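Local coordinates for YrdC-like domain-containing protein (Streptococcus mutans, PDB 3L7V) that is of uncharacterised function but has a YrdC-like domain and may bind double-stranded RNA and take part in tRNA modification, at residues W41-K54 against A168-R182. Sequence-based numbering, arbitrary orientation.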
# COMPACT_ATOMS: atom_id res chain seq x y z
N TRP A 41 14.05 8.30 12.50
CA TRP A 41 14.60 7.28 11.59
C TRP A 41 15.98 7.68 11.07
O TRP A 41 16.17 8.82 10.64
CB TRP A 41 13.64 7.05 10.41
CG TRP A 41 14.12 6.03 9.41
CD1 TRP A 41 14.44 4.72 9.65
CD2 TRP A 41 14.32 6.23 8.00
NE1 TRP A 41 14.84 4.11 8.49
CE2 TRP A 41 14.77 5.01 7.46
CE3 TRP A 41 14.18 7.33 7.14
CZ2 TRP A 41 15.07 4.85 6.10
CZ3 TRP A 41 14.48 7.17 5.79
CH2 TRP A 41 14.92 5.94 5.28
N ASP A 42 16.93 6.76 11.11
CA ASP A 42 18.30 7.07 10.69
C ASP A 42 18.69 6.48 9.33
O ASP A 42 19.83 6.62 8.90
CB ASP A 42 19.32 6.66 11.75
CG ASP A 42 19.39 5.15 11.96
OD1 ASP A 42 18.70 4.40 11.23
OD2 ASP A 42 20.14 4.71 12.86
N GLY A 43 17.76 5.81 8.65
CA GLY A 43 18.08 5.21 7.37
C GLY A 43 18.30 3.70 7.40
O GLY A 43 18.32 3.06 6.35
N ASN A 44 18.48 3.15 8.60
CA ASN A 44 18.56 1.69 8.80
C ASN A 44 17.22 1.13 9.30
O ASN A 44 16.35 1.87 9.77
CB ASN A 44 19.64 1.33 9.83
CG ASN A 44 21.00 1.97 9.53
OD1 ASN A 44 21.61 1.72 8.48
ND2 ASN A 44 21.50 2.76 10.47
N LEU A 45 17.06 -0.19 9.22
CA LEU A 45 15.87 -0.86 9.74
C LEU A 45 15.57 -0.47 11.21
O LEU A 45 16.46 -0.52 12.06
CB LEU A 45 16.04 -2.37 9.65
CG LEU A 45 15.05 -3.22 10.45
CD1 LEU A 45 13.67 -3.14 9.86
CD2 LEU A 45 15.49 -4.68 10.50
N SER A 46 14.33 -0.09 11.49
CA SER A 46 13.92 0.21 12.87
C SER A 46 13.60 -1.05 13.70
O SER A 46 12.54 -1.65 13.55
CB SER A 46 12.72 1.17 12.89
OG SER A 46 12.35 1.52 14.21
N GLN A 47 14.53 -1.45 14.56
CA GLN A 47 14.38 -2.63 15.40
C GLN A 47 13.24 -2.44 16.40
O GLN A 47 12.50 -3.38 16.69
CB GLN A 47 15.67 -2.93 16.15
CG GLN A 47 16.86 -3.27 15.26
CD GLN A 47 16.76 -4.64 14.61
OE1 GLN A 47 17.51 -4.96 13.69
NE2 GLN A 47 15.82 -5.46 15.09
N GLU A 48 13.11 -1.23 16.92
CA GLU A 48 12.05 -0.92 17.88
C GLU A 48 10.66 -1.04 17.22
O GLU A 48 9.76 -1.67 17.77
CB GLU A 48 12.29 0.47 18.49
CG GLU A 48 11.43 0.79 19.71
CD GLU A 48 11.90 2.03 20.49
OE1 GLU A 48 12.88 2.68 20.08
OE2 GLU A 48 11.28 2.35 21.53
N GLY A 49 10.51 -0.46 16.03
CA GLY A 49 9.27 -0.54 15.26
C GLY A 49 8.88 -1.95 14.86
O GLY A 49 7.70 -2.32 14.92
N PHE A 50 9.88 -2.73 14.44
CA PHE A 50 9.69 -4.15 14.14
C PHE A 50 9.13 -4.96 15.34
O PHE A 50 8.12 -5.66 15.20
CB PHE A 50 11.01 -4.75 13.65
CG PHE A 50 10.97 -6.24 13.38
CD1 PHE A 50 11.37 -7.15 14.35
CD2 PHE A 50 10.56 -6.72 12.15
CE1 PHE A 50 11.36 -8.52 14.10
CE2 PHE A 50 10.53 -8.08 11.89
CZ PHE A 50 10.93 -8.99 12.88
N GLU A 51 9.78 -4.86 16.49
CA GLU A 51 9.37 -5.62 17.68
C GLU A 51 7.94 -5.25 18.12
O GLU A 51 7.19 -6.11 18.57
CB GLU A 51 10.35 -5.44 18.84
CG GLU A 51 11.78 -5.93 18.55
CD GLU A 51 11.87 -7.46 18.37
OE1 GLU A 51 11.06 -8.20 18.97
OE2 GLU A 51 12.78 -7.92 17.64
N ILE A 52 7.57 -3.98 17.98
CA ILE A 52 6.21 -3.54 18.31
C ILE A 52 5.14 -4.14 17.39
O ILE A 52 4.11 -4.61 17.87
CB ILE A 52 6.09 -2.00 18.37
CG1 ILE A 52 6.86 -1.48 19.59
CG2 ILE A 52 4.61 -1.57 18.44
CD1 ILE A 52 6.91 0.01 19.70
N VAL A 53 5.39 -4.16 16.09
CA VAL A 53 4.41 -4.67 15.14
C VAL A 53 4.35 -6.21 15.16
O VAL A 53 3.30 -6.83 14.94
CB VAL A 53 4.63 -4.09 13.70
CG1 VAL A 53 5.73 -4.83 12.97
CG2 VAL A 53 3.35 -4.12 12.92
N LYS A 54 5.48 -6.83 15.46
CA LYS A 54 5.54 -8.26 15.69
C LYS A 54 4.67 -8.70 16.90
O LYS A 54 4.05 -9.76 16.87
CB LYS A 54 6.99 -8.69 15.87
CG LYS A 54 7.18 -10.17 16.07
CD LYS A 54 8.65 -10.49 16.24
CE LYS A 54 8.84 -11.94 16.66
NZ LYS A 54 10.29 -12.26 16.76
N ALA A 168 11.74 3.28 4.86
CA ALA A 168 11.55 2.96 6.27
C ALA A 168 10.57 1.81 6.46
O ALA A 168 10.84 0.87 7.21
CB ALA A 168 11.09 4.19 7.05
N GLY A 169 9.42 1.90 5.78
CA GLY A 169 8.39 0.87 5.87
C GLY A 169 8.71 -0.35 5.01
O GLY A 169 8.31 -1.47 5.35
N GLU A 170 9.44 -0.15 3.91
CA GLU A 170 9.92 -1.27 3.10
C GLU A 170 10.83 -2.20 3.91
O GLU A 170 10.69 -3.43 3.83
CB GLU A 170 10.66 -0.79 1.83
CG GLU A 170 9.80 -0.02 0.83
CD GLU A 170 10.62 0.65 -0.28
OE1 GLU A 170 11.64 0.06 -0.69
OE2 GLU A 170 10.24 1.76 -0.73
N GLN A 171 11.75 -1.62 4.68
CA GLN A 171 12.62 -2.43 5.54
C GLN A 171 11.82 -3.32 6.51
O GLN A 171 12.06 -4.53 6.62
CB GLN A 171 13.66 -1.57 6.29
CG GLN A 171 14.68 -0.89 5.37
CD GLN A 171 15.46 0.26 6.04
OE1 GLN A 171 14.98 0.88 6.98
NE2 GLN A 171 16.65 0.54 5.52
N ILE A 172 10.85 -2.73 7.20
CA ILE A 172 10.06 -3.50 8.17
C ILE A 172 9.22 -4.61 7.52
O ILE A 172 9.18 -5.72 8.03
CB ILE A 172 9.16 -2.57 9.02
CG1 ILE A 172 10.05 -1.65 9.88
CG2 ILE A 172 8.18 -3.40 9.85
CD1 ILE A 172 9.32 -0.69 10.81
N ALA A 173 8.57 -4.31 6.40
CA ALA A 173 7.76 -5.31 5.68
C ALA A 173 8.60 -6.50 5.19
O ALA A 173 8.12 -7.62 5.13
CB ALA A 173 7.03 -4.66 4.50
N LYS A 174 9.85 -6.23 4.82
CA LYS A 174 10.74 -7.28 4.32
C LYS A 174 11.19 -8.23 5.43
O LYS A 174 11.22 -9.45 5.23
CB LYS A 174 11.95 -6.66 3.61
CG LYS A 174 12.80 -7.69 2.85
CD LYS A 174 14.06 -7.06 2.28
CE LYS A 174 14.72 -7.97 1.24
NZ LYS A 174 16.02 -7.43 0.75
N GLU A 175 11.56 -7.68 6.59
CA GLU A 175 11.91 -8.49 7.76
C GLU A 175 10.75 -9.36 8.23
O GLU A 175 10.94 -10.54 8.53
CB GLU A 175 12.37 -7.62 8.93
CG GLU A 175 13.84 -7.26 8.90
CD GLU A 175 14.75 -8.47 9.04
OE1 GLU A 175 14.52 -9.29 9.94
OE2 GLU A 175 15.71 -8.59 8.24
N MSE A 176 9.56 -8.78 8.31
CA MSE A 176 8.38 -9.53 8.76
C MSE A 176 8.11 -10.71 7.83
O MSE A 176 7.89 -11.84 8.28
CB MSE A 176 7.15 -8.63 8.89
CG MSE A 176 7.16 -7.67 10.10
SE MSE A 176 6.76 -8.52 11.85
CE MSE A 176 4.82 -8.75 11.74
N TRP A 177 8.13 -10.46 6.52
CA TRP A 177 7.93 -11.53 5.54
C TRP A 177 9.01 -12.63 5.58
O TRP A 177 8.71 -13.81 5.74
CB TRP A 177 7.84 -10.96 4.12
CG TRP A 177 7.59 -12.03 3.10
CD1 TRP A 177 8.50 -12.54 2.22
CD2 TRP A 177 6.37 -12.74 2.88
NE1 TRP A 177 7.91 -13.52 1.46
CE2 TRP A 177 6.60 -13.67 1.84
CE3 TRP A 177 5.09 -12.69 3.47
CZ2 TRP A 177 5.61 -14.53 1.36
CZ3 TRP A 177 4.10 -13.56 2.99
CH2 TRP A 177 4.37 -14.47 1.95
N GLU A 178 10.27 -12.24 5.42
CA GLU A 178 11.35 -13.21 5.25
C GLU A 178 11.71 -13.93 6.55
O GLU A 178 12.12 -15.08 6.53
CB GLU A 178 12.59 -12.54 4.63
CG GLU A 178 12.49 -12.34 3.12
CD GLU A 178 13.67 -11.56 2.52
OE1 GLU A 178 14.64 -11.26 3.25
OE2 GLU A 178 13.62 -11.22 1.31
N LYS A 179 11.54 -13.27 7.69
CA LYS A 179 11.98 -13.88 8.94
C LYS A 179 10.87 -14.39 9.85
O LYS A 179 11.14 -15.09 10.82
CB LYS A 179 12.95 -12.97 9.69
CG LYS A 179 14.25 -12.76 8.93
CD LYS A 179 15.35 -12.17 9.79
CE LYS A 179 16.68 -12.16 9.03
NZ LYS A 179 16.60 -11.49 7.69
N GLU A 180 9.62 -14.07 9.55
CA GLU A 180 8.53 -14.54 10.40
C GLU A 180 7.37 -15.06 9.57
O GLU A 180 6.39 -15.58 10.11
CB GLU A 180 8.05 -13.41 11.32
CG GLU A 180 9.14 -12.80 12.16
CD GLU A 180 9.40 -13.58 13.44
OE1 GLU A 180 8.48 -14.30 13.88
OE2 GLU A 180 10.51 -13.46 14.01
N GLY A 181 7.46 -14.92 8.25
CA GLY A 181 6.36 -15.30 7.39
C GLY A 181 5.09 -14.49 7.64
O GLY A 181 3.98 -14.99 7.40
N ARG A 182 5.24 -13.25 8.12
CA ARG A 182 4.08 -12.41 8.44
C ARG A 182 3.87 -11.24 7.46
O ARG A 182 4.82 -10.75 6.85
CB ARG A 182 4.20 -11.86 9.86
CG ARG A 182 4.35 -12.92 10.93
CD ARG A 182 4.32 -12.27 12.29
NE ARG A 182 4.71 -13.18 13.36
CZ ARG A 182 4.35 -13.02 14.63
NH1 ARG A 182 3.58 -12.00 14.97
NH2 ARG A 182 4.74 -13.89 15.56
O HOH W 1 13.01 0.87 9.06
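F50 and V53 of helix 47-54, with L45 just before it, pack on I172 and M176 of helix 168-180 in the YrdC-like α/β fold, the two helix axes inclined at 50°. Apolar contacts line the middle of the interface. L45 CD1 rests on I172 CG1 while its other branch, CD2, meets E175 CG at 3.5 Å. The F50 ring, with CG anti to the backbone N (chi1 177°), reaches the opposing helix and presents CE2 to E175 CB. M176, a selenomethionine bent at chi2 and chi3, brings SE obliquely to this ring in a Met-aromatic contact, 4.5 Å from the centroid, and also touches V53 CG1. Ahead of helix 47-54, the loop residue W41 lays the face of its five-membered ring against A168 CB of the other helix in a CH-pi contact; the indole also packs edge-to-face with Y220.

Polar contacts secure both ends. Q171 NE2 donates to G43 O at 3.1 Å, nearly straight (169°) and within its own amide plane; a water accepts from S46 N and donates to both A168 O and Q171 OE1. At the far end, the extended K54 chain forms a salt bridge with E180, NZ meeting OE2 at 3.0 Å from above the carboxylate plane.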